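Local coordinates for protein putative epimerase (Burkholderia cenocepacia, PDB 4LW8) that is a putative NAD(P)-dependent sugar-nucleotide epimerase or dehydratase, probably acting in lipopolysaccharide O-antigen biosynthesis, at residues R127-Y140 with D176-Y188. Numbering follows the deposited sequence. Where two conformers were deposited one is given.
Sequences RPSAVLLASSANIY and DRLPIVIARPFNY
Strands 130-134 and 180-185 are parallel neighbours in the central sheet of a Rossmann-type domain, linked by a crossover through helix 159-172. From Val131 to Ser135 the bonding swaps from strand to strand: Val131 N gives to Pro179 O, Val181 N to Val131 O, Leu133 N to Val181 O at 2.8 Å, Ala183 N to Leu133 O, and Ser135 N to Ala183 O. On one face of the sheet Leu132 sends CD1 across to Val181 CG1 (3.8 Å) and Ala183 CB, and helix 227-240 covers it. The other face carries Val131, Leu133, Ile180 and Ile182. There Leu133 CD1 leans on Ile180 CG2, with helices 103-122 and 159-172 packed above.

Past the end of strand 130-134, after Ser136, the chain turns through the 3-10 segment 137-140, with an ST turn at its start in which Ser136 OG accepts from Asn138 N. Ala137 N bonds to Pro185 O at 2.9 Å, reaching it from above the carbonyl plane. The Ala137 methyl sits over the face of the Phe186 ring in a CH-pi contact, CB 3.4 Å from the centroid and 13° off the normal.

The Arg184 chain is extended from CG to NE (chi3 178°), which carries its guanidinium to the hydroxyl end of Tyr140. NH1 donates in the guanidinium plane to Tyr140 OH at 3.0 Å, and the Tyr140 ring and the guanidinium plane are almost perpendicular (88°). Ile139 CD1 sits over the centre of one guanidinium face, 3.4 Å from Arg184 CZ. The buried charge is probably balanced by Glu168, which salt-bridges NH2 of Arg184 and also takes a bond from Ser135 OG, while Tyr140 OH is also hydrogen-bonded to Asn248 OD1. Two parallel strands joined by a beta-alpha-beta crossover, with helices on both faces, are typical of the Rossmann fold, consistent with the NAD(P)-dependent epimerase/dehydratase family.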
loop_
_atom_site.group_PDB
_atom_site.type_symbol
_atom_site.label_atom_id
_atom_site.label_comp_id
_atom_site.label_asym_id
_atom_site.label_seq_id
_atom_site.Cartn_x
_atom_site.Cartn_y
_atom_site.Cartn_z
ATOM N N ARG A 127 -17.163 -12.734 -16.983
ATOM C CA ARG A 127 -16.604 -12.247 -15.736
ATOM C C ARG A 127 -17.657 -12.368 -14.644
ATOM O O ARG A 127 -18.849 -12.294 -14.927
ATOM C CB ARG A 127 -16.119 -10.806 -15.896
ATOM C CG ARG A 127 -14.809 -10.699 -16.686
ATOM C CD ARG A 127 -14.548 -9.262 -17.120
ATOM N NE ARG A 127 -13.332 -9.128 -17.918
ATOM C CZ ARG A 127 -12.977 -8.016 -18.558
ATOM N NH1 ARG A 127 -13.755 -6.940 -18.501
ATOM N NH2 ARG A 127 -11.854 -7.980 -19.266
ATOM N N PRO A 128 -17.222 -12.580 -13.393
ATOM C CA PRO A 128 -18.176 -12.756 -12.288
ATOM C C PRO A 128 -19.064 -11.528 -12.073
ATOM O O PRO A 128 -18.672 -10.423 -12.442
ATOM C CB PRO A 128 -17.272 -13.019 -11.071
ATOM C CG PRO A 128 -15.913 -12.559 -11.478
ATOM C CD PRO A 128 -15.821 -12.686 -12.962
ATOM N N SER A 129 -20.253 -11.724 -11.510
ATOM C CA SER A 129 -21.175 -10.623 -11.225
ATOM C C SER A 129 -20.781 -9.882 -9.944
ATOM O O SER A 129 -21.198 -8.743 -9.709
ATOM C CB SER A 129 -22.614 -11.139 -11.099
ATOM O OG SER A 129 -23.013 -11.866 -12.243
ATOM N N ALA A 130 -19.987 -10.539 -9.098
ATOM C CA ALA A 130 -19.563 -9.928 -7.835
ATOM C C ALA A 130 -18.263 -10.542 -7.327
ATOM O O ALA A 130 -18.129 -11.771 -7.253
ATOM C CB ALA A 130 -20.649 -10.068 -6.790
ATOM N N VAL A 131 -17.310 -9.676 -6.998
ATOM C CA VAL A 131 -16.026 -10.077 -6.441
ATOM C C VAL A 131 -15.839 -9.383 -5.091
ATOM O O VAL A 131 -15.613 -8.195 -5.037
ATOM C CB VAL A 131 -14.872 -9.705 -7.384
ATOM C CG1 VAL A 131 -13.516 -10.166 -6.819
ATOM C CG2 VAL A 131 -15.120 -10.284 -8.774
ATOM N N LEU A 132 -15.945 -10.132 -4.004
ATOM C CA LEU A 132 -15.833 -9.566 -2.671
ATOM C C LEU A 132 -14.441 -9.818 -2.124
ATOM O O LEU A 132 -14.017 -10.963 -1.996
ATOM C CB LEU A 132 -16.869 -10.179 -1.725
ATOM C CG LEU A 132 -16.823 -9.688 -0.272
ATOM C CD1 LEU A 132 -17.119 -8.182 -0.165
ATOM C CD2 LEU A 132 -17.782 -10.485 0.578
ATOM N N LEU A 133 -13.722 -8.753 -1.807
ATOM C CA LEU A 133 -12.397 -8.904 -1.229
ATOM C C LEU A 133 -12.448 -8.623 0.269
ATOM O O LEU A 133 -12.994 -7.609 0.701
ATOM C CB LEU A 133 -11.412 -7.968 -1.919
ATOM C CG LEU A 133 -11.436 -8.051 -3.453
ATOM C CD1 LEU A 133 -10.474 -7.070 -4.074
ATOM C CD2 LEU A 133 -11.110 -9.443 -3.937
ATOM N N ALA A 134 -11.874 -9.513 1.066
ATOM C CA ALA A 134 -11.820 -9.274 2.501
ATOM C C ALA A 134 -10.576 -8.472 2.841
ATOM O O ALA A 134 -9.470 -8.997 2.830
ATOM C CB ALA A 134 -11.849 -10.605 3.278
ATOM N N SER A 135 -10.759 -7.188 3.135
ATOM C CA SER A 135 -9.697 -6.381 3.710
ATOM C C SER A 135 -9.775 -6.575 5.215
ATOM O O SER A 135 -10.090 -7.672 5.702
ATOM C CB SER A 135 -9.846 -4.906 3.319
ATOM O OG SER A 135 -8.742 -4.127 3.759
ATOM N N SER A 136 -9.487 -5.520 5.965
ATOM C CA SER A 136 -9.529 -5.611 7.417
ATOM C C SER A 136 -9.737 -4.239 8.037
ATOM O O SER A 136 -9.231 -3.251 7.532
ATOM C CB SER A 136 -8.236 -6.219 7.961
ATOM O OG SER A 136 -8.202 -6.087 9.375
ATOM N N ALA A 137 -10.451 -4.178 9.154
ATOM C CA ALA A 137 -10.562 -2.922 9.882
ATOM C C ALA A 137 -9.227 -2.499 10.502
ATOM O O ALA A 137 -9.115 -1.388 11.023
ATOM C CB ALA A 137 -11.632 -3.020 10.954
ATOM N N ASN A 138 -8.212 -3.366 10.465
ATOM C CA ASN A 138 -6.898 -3.017 10.999
ATOM C C ASN A 138 -6.252 -1.894 10.186
ATOM O O ASN A 138 -5.290 -1.275 10.628
ATOM C CB ASN A 138 -5.974 -4.243 11.037
ATOM C CG ASN A 138 -6.363 -5.245 12.123
ATOM O OD1 ASN A 138 -7.361 -5.066 12.823
ATOM N ND2 ASN A 138 -5.572 -6.310 12.260
ATOM N N ILE A 139 -6.783 -1.639 8.990
ATOM C CA ILE A 139 -6.257 -0.533 8.190
ATOM C C ILE A 139 -6.487 0.828 8.877
ATOM O O ILE A 139 -5.777 1.800 8.581
ATOM C CB ILE A 139 -6.862 -0.522 6.757
ATOM C CG1 ILE A 139 -8.375 -0.238 6.762
ATOM C CG2 ILE A 139 -6.545 -1.837 6.026
ATOM C CD1 ILE A 139 -8.765 1.246 6.614
ATOM N N TYR A 140 -7.471 0.909 9.780
ATOM C CA TYR A 140 -7.712 2.156 10.537
ATOM C C TYR A 140 -6.662 2.345 11.636
ATOM O O TYR A 140 -6.456 3.460 12.118
ATOM C CB TYR A 140 -9.114 2.180 11.173
ATOM C CG TYR A 140 -10.261 2.106 10.174
ATOM C CD1 TYR A 140 -10.530 3.157 9.299
ATOM C CD2 TYR A 140 -11.078 0.977 10.110
ATOM C CE1 TYR A 140 -11.591 3.078 8.373
ATOM C CE2 TYR A 140 -12.124 0.884 9.194
ATOM C CZ TYR A 140 -12.382 1.939 8.333
ATOM O OH TYR A 140 -13.421 1.838 7.426
ATOM N N ASP A 176 -12.441 -1.227 -13.689
ATOM C CA ASP A 176 -13.025 -1.100 -15.029
ATOM C C ASP A 176 -13.346 -2.471 -15.635
ATOM O O ASP A 176 -14.036 -2.566 -16.648
ATOM C CB ASP A 176 -12.082 -0.320 -15.961
ATOM C CG ASP A 176 -10.667 -0.922 -16.012
ATOM O OD1 ASP A 176 -10.256 -1.591 -15.029
ATOM O OD2 ASP A 176 -9.967 -0.732 -17.036
ATOM N N ARG A 177 -12.835 -3.532 -15.018
ATOM C CA ARG A 177 -12.984 -4.874 -15.575
ATOM C C ARG A 177 -13.829 -5.793 -14.697
ATOM O O ARG A 177 -14.419 -6.749 -15.191
ATOM C CB ARG A 177 -11.600 -5.493 -15.820
ATOM C CG ARG A 177 -10.956 -5.002 -17.135
ATOM C CD ARG A 177 -9.431 -5.086 -17.105
ATOM N NE ARG A 177 -8.833 -4.085 -16.221
ATOM C CZ ARG A 177 -7.522 -3.910 -16.062
ATOM N NH1 ARG A 177 -6.663 -4.686 -16.716
ATOM N NH2 ARG A 177 -7.069 -2.966 -15.244
ATOM N N LEU A 178 -13.912 -5.489 -13.404
ATOM C CA LEU A 178 -14.587 -6.378 -12.458
ATOM C C LEU A 178 -15.432 -5.604 -11.449
ATOM O O LEU A 178 -15.044 -4.523 -11.019
ATOM C CB LEU A 178 -13.559 -7.246 -11.709
ATOM C CG LEU A 178 -12.680 -8.263 -12.461
ATOM C CD1 LEU A 178 -11.573 -8.783 -11.514
ATOM C CD2 LEU A 178 -13.511 -9.429 -12.963
ATOM N N PRO A 179 -16.581 -6.173 -11.051
ATOM C CA PRO A 179 -17.414 -5.577 -9.996
ATOM C C PRO A 179 -16.882 -5.925 -8.611
ATOM O O PRO A 179 -17.153 -7.007 -8.090
ATOM C CB PRO A 179 -18.779 -6.202 -10.231
ATOM C CG PRO A 179 -18.471 -7.541 -10.848
ATOM C CD PRO A 179 -17.212 -7.365 -11.651
ATOM N N ILE A 180 -16.139 -4.999 -8.019
ATOM C CA ILE A 180 -15.342 -5.308 -6.830
ATOM C C ILE A 180 -15.903 -4.623 -5.596
ATOM O O ILE A 180 -16.091 -3.409 -5.583
ATOM C CB ILE A 180 -13.860 -4.889 -7.025
ATOM C CG1 ILE A 180 -13.228 -5.729 -8.137
ATOM C CG2 ILE A 180 -13.048 -5.041 -5.702
ATOM C CD1 ILE A 180 -11.855 -5.236 -8.601
ATOM N N VAL A 181 -16.178 -5.419 -4.569
ATOM C CA VAL A 181 -16.677 -4.932 -3.292
ATOM C C VAL A 181 -15.630 -5.244 -2.245
ATOM O O VAL A 181 -15.079 -6.351 -2.228
ATOM C CB VAL A 181 -18.023 -5.584 -2.924
ATOM C CG1 VAL A 181 -18.588 -4.969 -1.658
ATOM C CG2 VAL A 181 -19.009 -5.404 -4.078
ATOM N N ILE A 182 -15.332 -4.265 -1.392
ATOM C CA ILE A 182 -14.311 -4.457 -0.370
ATOM C C ILE A 182 -14.961 -4.486 1.017
ATOM O O ILE A 182 -15.737 -3.597 1.370
ATOM C CB ILE A 182 -13.214 -3.346 -0.427
ATOM C CG1 ILE A 182 -12.456 -3.386 -1.772
ATOM C CG2 ILE A 182 -12.250 -3.520 0.746
ATOM C CD1 ILE A 182 -11.554 -2.183 -2.042
ATOM N N ALA A 183 -14.660 -5.523 1.797
ATOM C CA ALA A 183 -15.154 -5.590 3.157
ATOM C C ALA A 183 -14.023 -5.270 4.136
ATOM O O ALA A 183 -12.882 -5.705 3.940
ATOM C CB ALA A 183 -15.776 -6.970 3.437
ATOM N N ARG A 184 -14.310 -4.445 5.143
ATOM C CA ARG A 184 -13.365 -4.224 6.242
ATOM C C ARG A 184 -13.937 -4.777 7.542
ATOM O O ARG A 184 -14.529 -4.029 8.321
ATOM C CB ARG A 184 -13.027 -2.737 6.421
ATOM C CG ARG A 184 -12.146 -2.150 5.341
ATOM C CD ARG A 184 -12.089 -0.632 5.450
ATOM N NE ARG A 184 -11.202 -0.062 4.445
ATOM C CZ ARG A 184 -11.097 1.240 4.193
ATOM N NH1 ARG A 184 -11.819 2.112 4.885
ATOM N NH2 ARG A 184 -10.267 1.663 3.243
ATOM N N PRO A 185 -13.784 -6.090 7.771
ATOM C CA PRO A 185 -14.317 -6.678 9.005
ATOM C C PRO A 185 -13.585 -6.177 10.230
ATOM O O PRO A 185 -12.356 -6.037 10.219
ATOM C CB PRO A 185 -14.071 -8.187 8.817
ATOM C CG PRO A 185 -12.860 -8.247 7.878
ATOM C CD PRO A 185 -13.122 -7.102 6.914
ATOM N N PHE A 186 -14.327 -5.896 11.284
ATOM C CA PHE A 186 -13.692 -5.692 12.585
ATOM C C PHE A 186 -13.421 -7.074 13.184
ATOM O O PHE A 186 -13.572 -8.069 12.475
ATOM C CB PHE A 186 -14.563 -4.804 13.481
ATOM C CG PHE A 186 -14.450 -3.339 13.147
ATOM C CD1 PHE A 186 -14.869 -2.865 11.906
ATOM C CD2 PHE A 186 -13.856 -2.447 14.045
ATOM C CE1 PHE A 186 -14.737 -1.521 11.571
ATOM C CE2 PHE A 186 -13.714 -1.085 13.717
ATOM C CZ PHE A 186 -14.158 -0.624 12.480
ATOM N N ASN A 187 -13.002 -7.148 14.447
ATOM C CA ASN A 187 -12.695 -8.438 15.078
ATOM C C ASN A 187 -13.875 -9.383 15.062
ATOM O O ASN A 187 -14.995 -8.997 15.397
ATOM C CB ASN A 187 -12.249 -8.252 16.536
ATOM C CG ASN A 187 -11.227 -7.146 16.681
ATOM O OD1 ASN A 187 -10.041 -7.366 16.462
ATOM N ND2 ASN A 187 -11.690 -5.938 17.010
ATOM N N TYR A 188 -13.622 -10.637 14.712
ATOM C CA TYR A 188 -14.684 -11.622 14.784
ATOM C C TYR A 188 -14.123 -12.983 15.128
ATOM O O TYR A 188 -12.928 -13.255 14.942
ATOM C CB TYR A 188 -15.485 -11.669 13.476
ATOM C CG TYR A 188 -14.724 -12.126 12.239
ATOM C CD1 TYR A 188 -14.727 -13.466 11.854
ATOM C CD2 TYR A 188 -14.033 -11.215 11.439
ATOM C CE1 TYR A 188 -14.056 -13.893 10.712
ATOM C CE2 TYR A 188 -13.359 -11.630 10.299
ATOM C CZ TYR A 188 -13.376 -12.972 9.938
ATOM O OH TYR A 188 -12.717 -13.385 8.801
HETATM O O HOH W 1 -16.238 -6.353 -17.526
HETATM O O HOH W 2 -9.788 -8.251 10.552
#